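PDB 2PY6: methyltransferase FkbM from Methylobacillus flagellatus KT, which probably acts as a methyltransferase, transferring a methyl group to an acceptor. Local coordinates for residues A[61-65]-A[118-122]; A[162-168]-A[194-198]; A[174-178]-A[190-194]. One frame throughout, in Å; residues are numbered along the deposited sequence.

Contact 1 of 3, residues A[61-65]-A[118-122]; sequences KGFGA and NTCRY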
ATOM      1  N   LYS A  61      -8.419  16.002  -1.595  1.00 36.23           N
ATOM      2  CA  LYS A  61      -7.939  15.272  -2.750  1.00 39.65           C
ATOM      3  C   LYS A  61      -8.899  15.407  -3.932  1.00 42.52           C
ATOM      4  O   LYS A  61      -8.884  14.537  -4.801  1.00 46.41           O
ATOM      5  CB  LYS A  61      -7.791  13.768  -2.404  1.00 37.42           C
ATOM      6  CG  LYS A  61      -6.713  13.418  -1.376  1.00 40.48           C
ATOM      7  N   GLY A  62      -9.703  16.475  -3.996  1.00 41.21           N
ATOM      8  CA  GLY A  62     -10.717  16.600  -5.062  1.00 41.87           C
ATOM      9  C   GLY A  62     -10.520  17.830  -5.927  1.00 43.12           C
ATOM     10  O   GLY A  62      -9.397  18.162  -6.268  1.00 46.30           O
ATOM     11  N   PHE A  63     -11.612  18.497  -6.294  1.00 43.17           N
ATOM     12  CA  PHE A  63     -11.567  19.738  -7.083  1.00 44.39           C
ATOM     13  C   PHE A  63     -11.394  21.004  -6.194  1.00 42.91           C
ATOM     14  O   PHE A  63     -11.537  22.116  -6.680  1.00 39.30           O
ATOM     15  CB  PHE A  63     -12.876  19.874  -7.909  1.00 47.90           C
ATOM     16  CG  PHE A  63     -12.974  18.969  -9.154  1.00 50.43           C
ATOM     17  CD1 PHE A  63     -12.313  17.738  -9.249  1.00 56.27           C
ATOM     18  CD2 PHE A  63     -13.832  19.328 -10.191  1.00 51.43           C
ATOM     19  CE1 PHE A  63     -12.450  16.936 -10.387  1.00 50.45           C
ATOM     20  CE2 PHE A  63     -13.979  18.530 -11.327  1.00 54.18           C
ATOM     21  CZ  PHE A  63     -13.285  17.333 -11.423  1.00 53.48           C
ATOM     22  N   GLY A  64     -11.082  20.857  -4.902  1.00 42.28           N
ATOM     23  CA  GLY A  64     -10.937  22.022  -3.995  1.00 43.40           C
ATOM     24  C   GLY A  64      -9.807  22.975  -4.357  1.00 44.17           C
ATOM     25  O   GLY A  64      -9.815  24.162  -3.950  1.00 43.09           O
ATOM     26  N   ALA A  65      -8.830  22.439  -5.104  1.00 43.72           N
ATOM     27  CA  ALA A  65      -7.679  23.190  -5.589  1.00 43.08           C
ATOM     28  C   ALA A  65      -8.136  24.174  -6.645  1.00 42.81           C
ATOM     29  O   ALA A  65      -7.532  25.234  -6.777  1.00 39.14           O
ATOM     30  CB  ALA A  65      -6.608  22.251  -6.168  1.00 42.01           C
ATOM     31  N   ASN A 118     -18.536  19.980  -0.978  1.00 25.89           N
ATOM     32  CA  ASN A 118     -18.123  18.588  -1.103  1.00 28.45           C
ATOM     33  C   ASN A 118     -17.306  18.481  -2.403  1.00 32.04           C
ATOM     34  O   ASN A 118     -17.875  18.472  -3.499  1.00 34.19           O
ATOM     35  CB  ASN A 118     -19.340  17.657  -1.101  1.00 27.37           C
ATOM     36  CG  ASN A 118     -18.976  16.173  -0.996  1.00 27.39           C
ATOM     37  OD1 ASN A 118     -17.825  15.803  -1.120  1.00 25.81           O
ATOM     38  ND2 ASN A 118     -19.980  15.323  -0.758  1.00 23.03           N
ATOM     39  N   THR A 119     -15.975  18.370  -2.259  1.00 33.79           N
ATOM     40  CA  THR A 119     -15.030  18.264  -3.400  1.00 33.67           C
ATOM     41  C   THR A 119     -14.843  16.826  -3.948  1.00 36.92           C
ATOM     42  O   THR A 119     -14.212  16.626  -5.006  1.00 37.15           O
ATOM     43  CB  THR A 119     -13.618  18.794  -3.031  1.00 33.19           C
ATOM     44  OG1 THR A 119     -13.002  17.942  -2.043  1.00 33.54           O
ATOM     45  CG2 THR A 119     -13.692  20.198  -2.546  1.00 31.71           C
ATOM     46  N   CYS A 120     -15.391  15.854  -3.219  1.00 37.02           N
ATOM     47  CA  CYS A 120     -15.313  14.445  -3.575  1.00 37.43           C
ATOM     48  C   CYS A 120     -16.196  14.131  -4.778  1.00 39.32           C
ATOM     49  O   CYS A 120     -17.288  14.695  -4.923  1.00 38.61           O
ATOM     50  CB  CYS A 120     -15.673  13.598  -2.383  1.00 36.43           C
ATOM     51  SG  CYS A 120     -14.531  13.912  -0.985  1.00 38.26           S
ATOM     52  N   ARG A 121     -15.655  13.301  -5.675  1.00 40.13           N
ATOM     53  CA  ARG A 121     -16.300  12.935  -6.931  1.00 41.32           C
ATOM     54  C   ARG A 121     -16.684  11.470  -6.973  1.00 40.82           C
ATOM     55  O   ARG A 121     -17.501  11.099  -7.817  1.00 42.80           O
ATOM     56  CB  ARG A 121     -15.363  13.180  -8.127  1.00 42.97           C
ATOM     57  CG  ARG A 121     -14.633  14.519  -8.198  1.00 43.45           C
ATOM     58  CD  ARG A 121     -15.532  15.683  -8.427  1.00 49.79           C
ATOM     59  NE  ARG A 121     -16.011  15.776  -9.808  1.00 54.44           N
ATOM     60  CZ  ARG A 121     -16.721  16.803 -10.278  1.00 51.09           C
ATOM     61  NH1 ARG A 121     -17.058  17.804  -9.477  1.00 47.77           N
ATOM     62  NH2 ARG A 121     -17.101  16.831 -11.552  1.00 53.23           N
ATOM     63  N   TYR A 122     -16.096  10.646  -6.098  1.00 40.27           N
ATOM     64  CA  TYR A 122     -16.362   9.220  -6.084  1.00 42.49           C
ATOM     65  C   TYR A 122     -17.270   8.794  -4.921  1.00 38.28           C
ATOM     66  O   TYR A 122     -17.295   9.421  -3.865  1.00 34.39           O
ATOM     67  CB  TYR A 122     -15.053   8.425  -6.252  1.00 49.28           C
ATOM     68  CG  TYR A 122     -14.316   8.891  -7.535  1.00 57.84           C
ATOM     69  CD1 TYR A 122     -14.972   8.904  -8.791  1.00 58.28           C
ATOM     70  CD2 TYR A 122     -12.991   9.333  -7.492  1.00 59.88           C
ATOM     71  CE1 TYR A 122     -14.329   9.347  -9.946  1.00 53.82           C
ATOM     72  CE2 TYR A 122     -12.344   9.775  -8.651  1.00 58.97           C
ATOM     73  CZ  TYR A 122     -13.021   9.784  -9.867  1.00 58.47           C
ATOM     74  OH  TYR A 122     -12.370  10.212 -11.008  1.00 62.33           O
TER
HETATM   75  O   HOH W   1     -11.509  15.412  -1.906  1.00 30.71           O
HETATM   76  O   HOH W   2     -10.382  19.310  -2.256  1.00 29.30           O

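Contact 2 of 3, residues A[162-168]-A[194-198]; sequences DWGADIV and LNFHL. With EDO (1,2-ethanediol), chain C.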
ATOM      1  N   ASP A 162     -18.735  26.101 -15.768  1.00 34.07           N
ATOM      2  CA  ASP A 162     -20.162  25.976 -15.938  1.00 31.57           C
ATOM      3  C   ASP A 162     -20.526  26.249 -17.363  1.00 31.72           C
ATOM      4  O   ASP A 162     -20.504  27.400 -17.782  1.00 31.94           O
ATOM      5  CB  ASP A 162     -20.872  26.985 -15.033  1.00 31.95           C
ATOM      6  CG  ASP A 162     -22.384  26.876 -15.078  1.00 32.87           C
ATOM      7  OD1 ASP A 162     -22.945  26.081 -15.872  1.00 29.35           O
ATOM      8  OD2 ASP A 162     -23.021  27.659 -14.346  1.00 31.02           O
ATOM      9  N   TRP A 163     -20.944  25.197 -18.081  1.00 29.96           N
ATOM     10  CA  TRP A 163     -21.286  25.314 -19.489  1.00 30.85           C
ATOM     11  C   TRP A 163     -22.769  25.484 -19.707  1.00 31.64           C
ATOM     12  O   TRP A 163     -23.218  25.432 -20.849  1.00 33.76           O
ATOM     13  CB  TRP A 163     -20.767  24.098 -20.266  1.00 34.14           C
ATOM     14  CG  TRP A 163     -19.263  23.991 -20.260  1.00 32.35           C
ATOM     15  CD1 TRP A 163     -18.379  24.935 -19.816  1.00 37.52           C
ATOM     16  CD2 TRP A 163     -18.471  22.957 -20.839  1.00 34.18           C
ATOM     17  NE1 TRP A 163     -17.109  24.521 -20.006  1.00 40.35           N
ATOM     18  CE2 TRP A 163     -17.125  23.312 -20.644  1.00 41.38           C
ATOM     19  CE3 TRP A 163     -18.760  21.749 -21.454  1.00 37.01           C
ATOM     20  CZ2 TRP A 163     -16.073  22.504 -21.045  1.00 36.33           C
ATOM     21  CZ3 TRP A 163     -17.717  20.960 -21.872  1.00 32.03           C
ATOM     22  CH2 TRP A 163     -16.393  21.339 -21.668  1.00 39.97           C
ATOM     23  N   GLY A 164     -23.514  25.736 -18.620  1.00 28.19           N
ATOM     24  CA  GLY A 164     -24.968  25.871 -18.665  1.00 28.84           C
ATOM     25  C   GLY A 164     -25.508  26.841 -19.692  1.00 28.49           C
ATOM     26  O   GLY A 164     -26.316  26.452 -20.542  1.00 28.93           O
ATOM     27  N   ALA A 165     -25.071  28.093 -19.590  1.00 28.73           N
ATOM     28  CA  ALA A 165     -25.503  29.194 -20.471  1.00 28.64           C
ATOM     29  C   ALA A 165     -25.239  28.944 -21.958  1.00 26.82           C
ATOM     30  O   ALA A 165     -26.042  29.313 -22.784  1.00 25.08           O
ATOM     31  CB  ALA A 165     -24.822  30.464 -20.055  1.00 27.88           C
ATOM     32  N   ASP A 166     -24.087  28.354 -22.264  1.00 27.43           N
ATOM     33  CA  ASP A 166     -23.711  27.957 -23.637  1.00 29.95           C
ATOM     34  C   ASP A 166     -24.717  26.984 -24.202  1.00 29.88           C
ATOM     35  O   ASP A 166     -25.104  27.081 -25.369  1.00 27.81           O
ATOM     36  CB  ASP A 166     -22.353  27.225 -23.652  1.00 27.10           C
ATOM     37  CG  ASP A 166     -21.173  28.173 -23.538  1.00 36.39           C
ATOM     38  OD1 ASP A 166     -21.423  29.391 -23.387  1.00 32.28           O
ATOM     39  OD2 ASP A 166     -20.002  27.702 -23.605  1.00 40.47           O
ATOM     40  N   ILE A 167     -25.119  26.027 -23.371  1.00 31.63           N
ATOM     41  CA  ILE A 167     -26.115  25.025 -23.804  1.00 32.54           C
ATOM     42  C   ILE A 167     -27.464  25.660 -24.064  1.00 30.09           C
ATOM     43  O   ILE A 167     -28.114  25.328 -25.061  1.00 32.42           O
ATOM     44  CB  ILE A 167     -26.243  23.841 -22.809  1.00 31.24           C
ATOM     45  CG1 ILE A 167     -24.914  23.069 -22.792  1.00 35.05           C
ATOM     46  CG2 ILE A 167     -27.356  22.909 -23.254  1.00 33.84           C
ATOM     47  CD1 ILE A 167     -24.745  22.207 -21.620  1.00 31.71           C
ATOM     48  N   VAL A 168     -27.853  26.597 -23.203  1.00 28.96           N
ATOM     49  CA  VAL A 168     -29.130  27.297 -23.327  1.00 28.12           C
ATOM     50  C   VAL A 168     -29.200  28.112 -24.627  1.00 28.86           C
ATOM     51  O   VAL A 168     -30.283  28.303 -25.158  1.00 30.98           O
ATOM     52  CB  VAL A 168     -29.400  28.193 -22.080  1.00 28.59           C
ATOM     53  CG1 VAL A 168     -30.619  29.112 -22.265  1.00 29.37           C
ATOM     54  CG2 VAL A 168     -29.555  27.359 -20.809  1.00 28.43           C
ATOM     55  N   LEU A 194     -25.829  16.904 -21.464  1.00 31.01           N
ATOM     56  CA  LEU A 194     -26.364  18.251 -21.492  1.00 29.90           C
ATOM     57  C   LEU A 194     -27.140  18.530 -20.209  1.00 28.64           C
ATOM     58  O   LEU A 194     -27.077  19.633 -19.691  1.00 34.44           O
ATOM     59  CB  LEU A 194     -27.247  18.446 -22.708  1.00 28.42           C
ATOM     60  CG  LEU A 194     -26.619  18.191 -24.083  1.00 31.43           C
ATOM     61  CD1 LEU A 194     -27.689  18.392 -25.151  1.00 24.12           C
ATOM     62  CD2 LEU A 194     -25.382  19.057 -24.395  1.00 29.23           C
ATOM     63  N   ASN A 195     -27.861  17.547 -19.694  1.00 26.29           N
ATOM     64  CA  ASN A 195     -28.553  17.720 -18.421  1.00 27.01           C
ATOM     65  C   ASN A 195     -27.558  17.906 -17.277  1.00 27.45           C
ATOM     66  O   ASN A 195     -27.797  18.743 -16.420  1.00 27.56           O
ATOM     67  CB  ASN A 195     -29.543  16.601 -18.143  1.00 29.80           C
ATOM     68  CG  ASN A 195     -30.754  16.669 -19.056  1.00 34.20           C
ATOM     69  OD1 ASN A 195     -30.982  17.678 -19.683  1.00 41.54           O
ATOM     70  ND2 ASN A 195     -31.488  15.584 -19.169  1.00 29.80           N
ATOM     71  N   PHE A 196     -26.440  17.173 -17.261  1.00 28.07           N
ATOM     72  CA  PHE A 196     -25.428  17.439 -16.228  1.00 28.39           C
ATOM     73  C   PHE A 196     -24.973  18.929 -16.179  1.00 27.76           C
ATOM     74  O   PHE A 196     -24.948  19.554 -15.116  1.00 27.54           O
ATOM     75  CB  PHE A 196     -24.212  16.556 -16.413  1.00 28.77           C
ATOM     76  CG  PHE A 196     -23.007  17.048 -15.649  1.00 27.14           C
ATOM     77  CD1 PHE A 196     -22.973  16.964 -14.283  1.00 21.31           C
ATOM     78  CD2 PHE A 196     -21.934  17.637 -16.318  1.00 30.55           C
ATOM     79  CE1 PHE A 196     -21.860  17.418 -13.591  1.00 33.66           C
ATOM     80  CE2 PHE A 196     -20.832  18.098 -15.636  1.00 36.20           C
ATOM     81  CZ  PHE A 196     -20.787  17.971 -14.277  1.00 27.21           C
ATOM     82  N   HIS A 197     -24.608  19.467 -17.338  1.00 27.90           N
ATOM     83  CA  HIS A 197     -24.200  20.858 -17.475  1.00 28.91           C
ATOM     84  C   HIS A 197     -25.330  21.838 -17.123  1.00 29.47           C
ATOM     85  O   HIS A 197     -25.085  22.846 -16.499  1.00 26.37           O
ATOM     86  CB  HIS A 197     -23.652  21.157 -18.890  1.00 33.71           C
ATOM     87  CG  HIS A 197     -22.406  20.390 -19.241  1.00 32.59           C
ATOM     88  ND1 HIS A 197     -21.197  20.595 -18.611  1.00 32.78           N
ATOM     89  CD2 HIS A 197     -22.192  19.409 -20.153  1.00 38.36           C
ATOM     90  CE1 HIS A 197     -20.301  19.751 -19.097  1.00 33.85           C
ATOM     91  NE2 HIS A 197     -20.880  19.023 -20.037  1.00 32.94           N
ATOM     92  N   LEU A 198     -26.572  21.546 -17.508  1.00 28.19           N
ATOM     93  CA  LEU A 198     -27.670  22.455 -17.175  1.00 25.89           C
ATOM     94  C   LEU A 198     -28.014  22.467 -15.673  1.00 26.76           C
ATOM     95  O   LEU A 198     -28.369  23.494 -15.138  1.00 21.97           O
ATOM     96  CB  LEU A 198     -28.927  22.122 -17.982  1.00 22.48           C
ATOM     97  CG  LEU A 198     -28.880  22.379 -19.483  1.00 19.68           C
ATOM     98  CD1 LEU A 198     -30.066  21.756 -20.168  1.00 20.70           C
ATOM     99  CD2 LEU A 198     -28.802  23.849 -19.774  1.00 20.69           C
TER
HETATM  100  C1  EDO C 410     -22.274  23.128 -15.098  1.00 32.09           C
HETATM  101  O1  EDO C 410     -23.009  22.371 -14.177  1.00 43.26           O
HETATM  102  C2  EDO C 410     -21.032  22.367 -15.555  1.00 34.76           C
HETATM  103  O2  EDO C 410     -20.893  22.466 -16.982  1.00 21.36           O

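Contact 3 of 3, residues A[174-178]-A[190-194]; sequences FQTLA and LYAVL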
ATOM      1  N   PHE A 174     -28.662  21.387 -30.596  1.00 25.93           N
ATOM      2  CA  PHE A 174     -28.575  20.121 -29.860  1.00 24.84           C
ATOM      3  C   PHE A 174     -29.731  19.157 -30.174  1.00 27.17           C
ATOM      4  O   PHE A 174     -29.524  17.954 -30.224  1.00 28.72           O
ATOM      5  CB  PHE A 174     -28.437  20.343 -28.358  1.00 24.81           C
ATOM      6  CG  PHE A 174     -27.065  20.798 -27.935  1.00 20.94           C
ATOM      7  CD1 PHE A 174     -25.976  19.983 -28.143  1.00 24.55           C
ATOM      8  CD2 PHE A 174     -26.888  21.991 -27.264  1.00 21.24           C
ATOM      9  CE1 PHE A 174     -24.722  20.381 -27.745  1.00 27.09           C
ATOM     10  CE2 PHE A 174     -25.654  22.388 -26.869  1.00 26.38           C
ATOM     11  CZ  PHE A 174     -24.563  21.580 -27.120  1.00 27.50           C
ATOM     12  N   GLN A 175     -30.942  19.670 -30.367  1.00 29.35           N
ATOM     13  CA  GLN A 175     -32.072  18.826 -30.754  1.00 34.03           C
ATOM     14  C   GLN A 175     -31.838  18.215 -32.136  1.00 31.76           C
ATOM     15  O   GLN A 175     -32.203  17.062 -32.386  1.00 33.13           O
ATOM     16  CB  GLN A 175     -33.371  19.633 -30.739  1.00 34.75           C
ATOM     17  CG  GLN A 175     -33.729  20.130 -29.360  1.00 41.71           C
ATOM     18  CD  GLN A 175     -35.051  20.853 -29.341  1.00 42.48           C
ATOM     19  OE1 GLN A 175     -35.217  21.914 -29.964  1.00 48.74           O
ATOM     20  NE2 GLN A 175     -36.008  20.291 -28.609  1.00 49.55           N
ATOM     21  N   THR A 176     -31.244  19.010 -33.028  1.00 31.83           N
ATOM     22  CA  THR A 176     -30.852  18.547 -34.360  1.00 31.66           C
ATOM     23  C   THR A 176     -29.768  17.455 -34.270  1.00 30.59           C
ATOM     24  O   THR A 176     -29.853  16.469 -34.979  1.00 32.47           O
ATOM     25  CB  THR A 176     -30.419  19.713 -35.286  1.00 31.36           C
ATOM     26  OG1 THR A 176     -31.520  20.599 -35.469  1.00 25.92           O
ATOM     27  CG2 THR A 176     -29.981  19.206 -36.634  1.00 35.87           C
ATOM     28  N   LEU A 177     -28.761  17.624 -33.415  1.00 29.38           N
ATOM     29  CA  LEU A 177     -27.787  16.553 -33.190  1.00 28.85           C
ATOM     30  C   LEU A 177     -28.486  15.269 -32.692  1.00 29.85           C
ATOM     31  O   LEU A 177     -28.218  14.188 -33.195  1.00 25.80           O
ATOM     32  CB  LEU A 177     -26.718  16.989 -32.198  1.00 28.82           C
ATOM     33  CG  LEU A 177     -25.590  16.016 -31.860  1.00 31.12           C
ATOM     34  CD1 LEU A 177     -24.903  15.518 -33.120  1.00 34.22           C
ATOM     35  CD2 LEU A 177     -24.572  16.681 -30.934  1.00 31.35           C
ATOM     36  N   ALA A 178     -29.374  15.390 -31.703  1.00 28.20           N
ATOM     37  CA  ALA A 178     -30.100  14.231 -31.166  1.00 28.48           C
ATOM     38  C   ALA A 178     -30.783  13.398 -32.275  1.00 29.50           C
ATOM     39  O   ALA A 178     -30.736  12.155 -32.273  1.00 27.44           O
ATOM     40  CB  ALA A 178     -31.133  14.706 -30.164  1.00 26.25           C
ATOM     41  N   LEU A 190     -26.450  11.753 -25.051  1.00 28.09           N
ATOM     42  CA  LEU A 190     -26.382  13.179 -25.356  1.00 27.36           C
ATOM     43  C   LEU A 190     -27.147  13.990 -24.335  1.00 27.82           C
ATOM     44  O   LEU A 190     -26.623  14.927 -23.752  1.00 24.31           O
ATOM     45  CB  LEU A 190     -26.935  13.506 -26.750  1.00 28.68           C
ATOM     46  CG  LEU A 190     -26.972  15.008 -27.114  1.00 26.22           C
ATOM     47  CD1 LEU A 190     -25.531  15.577 -27.144  1.00 29.23           C
ATOM     48  CD2 LEU A 190     -27.688  15.304 -28.411  1.00 30.02           C
ATOM     49  N   TYR A 191     -28.427  13.643 -24.149  1.00 28.91           N
ATOM     50  CA  TYR A 191     -29.273  14.369 -23.216  1.00 24.38           C
ATOM     51  C   TYR A 191     -28.791  14.314 -21.770  1.00 26.56           C
ATOM     52  O   TYR A 191     -28.872  15.315 -21.065  1.00 27.97           O
ATOM     53  CB  TYR A 191     -30.725  13.957 -23.340  1.00 27.52           C
ATOM     54  CG  TYR A 191     -31.401  14.450 -24.620  1.00 27.35           C
ATOM     55  CD1 TYR A 191     -31.434  15.797 -24.949  1.00 33.58           C
ATOM     56  CD2 TYR A 191     -32.054  13.569 -25.460  1.00 34.02           C
ATOM     57  CE1 TYR A 191     -32.056  16.243 -26.103  1.00 40.22           C
ATOM     58  CE2 TYR A 191     -32.674  14.002 -26.610  1.00 31.06           C
ATOM     59  CZ  TYR A 191     -32.688  15.332 -26.928  1.00 33.73           C
ATOM     60  OH  TYR A 191     -33.327  15.763 -28.083  1.00 34.77           O
ATOM     61  N   ALA A 192     -28.198  13.189 -21.364  1.00 26.90           N
ATOM     62  CA  ALA A 192     -27.637  13.031 -20.010  1.00 29.27           C
ATOM     63  C   ALA A 192     -26.454  14.011 -19.795  1.00 27.46           C
ATOM     64  O   ALA A 192     -26.360  14.696 -18.776  1.00 26.09           O
ATOM     65  CB  ALA A 192     -27.220  11.566 -19.783  1.00 26.91           C
ATOM     66  N   VAL A 193     -25.577  14.126 -20.788  1.00 30.54           N
ATOM     67  CA  VAL A 193     -24.443  15.065 -20.676  1.00 31.33           C
ATOM     68  C   VAL A 193     -24.886  16.536 -20.609  1.00 31.27           C
ATOM     69  O   VAL A 193     -24.364  17.316 -19.833  1.00 33.96           O
ATOM     70  CB  VAL A 193     -23.475  14.863 -21.852  1.00 32.10           C
ATOM     71  CG1 VAL A 193     -22.394  15.999 -21.918  1.00 34.93           C
ATOM     72  CG2 VAL A 193     -22.850  13.474 -21.758  1.00 38.57           C
ATOM     73  N   LEU A 194     -25.829  16.904 -21.464  1.00 31.01           N
ATOM     74  CA  LEU A 194     -26.364  18.251 -21.492  1.00 29.90           C
ATOM     75  C   LEU A 194     -27.140  18.530 -20.209  1.00 28.64           C
ATOM     76  O   LEU A 194     -27.077  19.633 -19.691  1.00 34.44           O
ATOM     77  CB  LEU A 194     -27.247  18.446 -22.708  1.00 28.42           C
ATOM     78  CG  LEU A 194     -26.619  18.191 -24.083  1.00 31.43           C
ATOM     79  CD1 LEU A 194     -27.689  18.392 -25.151  1.00 24.12           C
ATOM     80  CD2 LEU A 194     -25.382  19.057 -24.395  1.00 29.23           C
TER

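Contact 1 of 3, residues A[61-65]-A[118-122]
Phe-63 and Arg-121 make the tight half of this contact. The guanidinium of Arg-121 lies flat over one face of the Phe-63 ring, the two planes only 12° apart, with Arg-121 CZ 3.4 Å from Phe-63 CE2. It is a stacked cation-pi pair, and the same face also takes a CH-pi contact from Arg-121 CD, 3.9 Å from the Phe-63 ring centroid. Bends at chi2 and chi3 fold the arginine chain back, which is how both its CD and its charged end reach one ring. Salt bridges to Glu-144 through NH1 and to Asp-400 through NH2 probably fix the rotation of the guanidinium.

Backbone contacts continue from there. Thr-119 O accepts a weak hydrogen bond from Phe-63 N (3.5 Å) and a CA-H...O contact from Gly-62, whose lack of a side chain allows the carbonyl so close. Thr-119 CG2 packs against Gly-64 N at 3.6 Å.

The looser side is bridged by water. Thr-119 OG1, turned by chi1 (67°) between its own backbone N and carbonyl carbon, accepts from two waters: one, 2.9 Å from OG1, links it to Lys-61 N, and the other reaches Gly-62 N and Gly-64 N by weak bonds. The hydroxyl is also bonded to Leu-58 O.

Strands 54-58 and 114-118 are parallel neighbours in one sheet. Segment 61-65 comes shortly after the first and runs into the start of helix 64-68; segment 118-122 starts on the last residue of the second and leads to helix 123-135. Phe-143 packs edge-to-face on Phe-63.

Contact 2 of 3, residues A[162-168]-A[194-198]
Trp-163 and His-197 have their rings near parallel, at 22°, but strongly offset. Over one face of the imidazole comes Trp-163 CE3, 3.5 Å from His-197 CE1; over the centre of the opposite face lies Phe-196 CD2. Near the plane of the imidazole, at its edge, sits O2 of a bound 1,2-ethanediol, probably from the crystallisation liquor. It is modelled 2.5 Å from His-197 ND1, a hydrogen bond so short that its length is doubtful, and either atom could be the donor. The same O2 accepts an almost straight bond from Trp-163 N, 2.9 Å away (169°), so in this crystal the diol sits between the two segments. Its other hydroxyl, O1, gives a weak bond to His-197 O. The indole has a further partner in Arg-401, a cation-pi contact.

Here the start of helix 164-169 runs up against helix 184-199, with segment axes 9.0 Å apart at closest and 123° between their directions. An Asx turn leads into the first helix: Asp-162 OD1 accepts from Gly-164 N at 2.8 Å, while OD2 is held by Arg-148 and Gln-153. Gly-164 brings its backbone close to the second helix, its CA 3.7 Å from His-197 O.

Further along, the packing is aliphatic. Leu-198 CD2 touches both Ile-167 CG2 and Val-168 CG2, 3.7 Å from the latter. Phe-23 from helix 19-32 covers Leu-194 and Leu-198.

Contact 3 of 3, residues A[174-178]-A[190-194]
Leu-194 covers one face of the Phe-174 ring with both methyls. CD2 makes the CH-pi contact, 3.8 Å from the Phe-174 ring centroid and 16° off the ring normal, over the CE1 and CZ side; CD1 lies nearer the root of the ring, 3.7 Å from Phe-174 CG.

One turn away the contacts are aliphatic. Leu-190, with CG anti to its backbone N (chi1 177°), extends toward the facing helix and parts its methyls: CD1 meets Leu-177 CD2 at 4.1 Å, while CD2 settles beside Ala-178 CB at 3.9 Å. That second methyl also rests on backbone, 3.7 Å from Phe-174 O, which is already taken by the helical bond from Ala-178 N.

The aromatic Tyr-191 brings its phenol end obliquely to Ala-178: the closest ring carbon, CZ, is 3.6 Å from Ala-178 CB.

Segments 174-178 and 190-194 run roughly antiparallel, at 153°, with axes 11.2 Å apart at closest, as the two arms of a helical hairpin formed by helices 171-180 and 184-199. Helix 375-386 packs on Phe-174, Leu-177 and Leu-190, while helix 19-32 covers Gln-175 and Tyr-191.

In the fold
Contact 1 comes first along the chain and joins loops of the sheet that includes strands 54-58 and 114-118. Contact 3 lies inside the loop closed by contact 2, and both end on helix 184-199: helices 164-169 and 171-180, successive in sequence, pack on it in turn, and the two contacts share Leu-194. Their centres are about 11 Å apart, and Ile-167 touches Phe-174 between them. Contact 1 is more remote, its centre about 21 Å from that of contact 2 and about 27 Å from that of contact 3. Together they follow the chain from the first sheet into a group of helices; strand 229-233 of the larger, Rossmann-like sheet comes later in the chain.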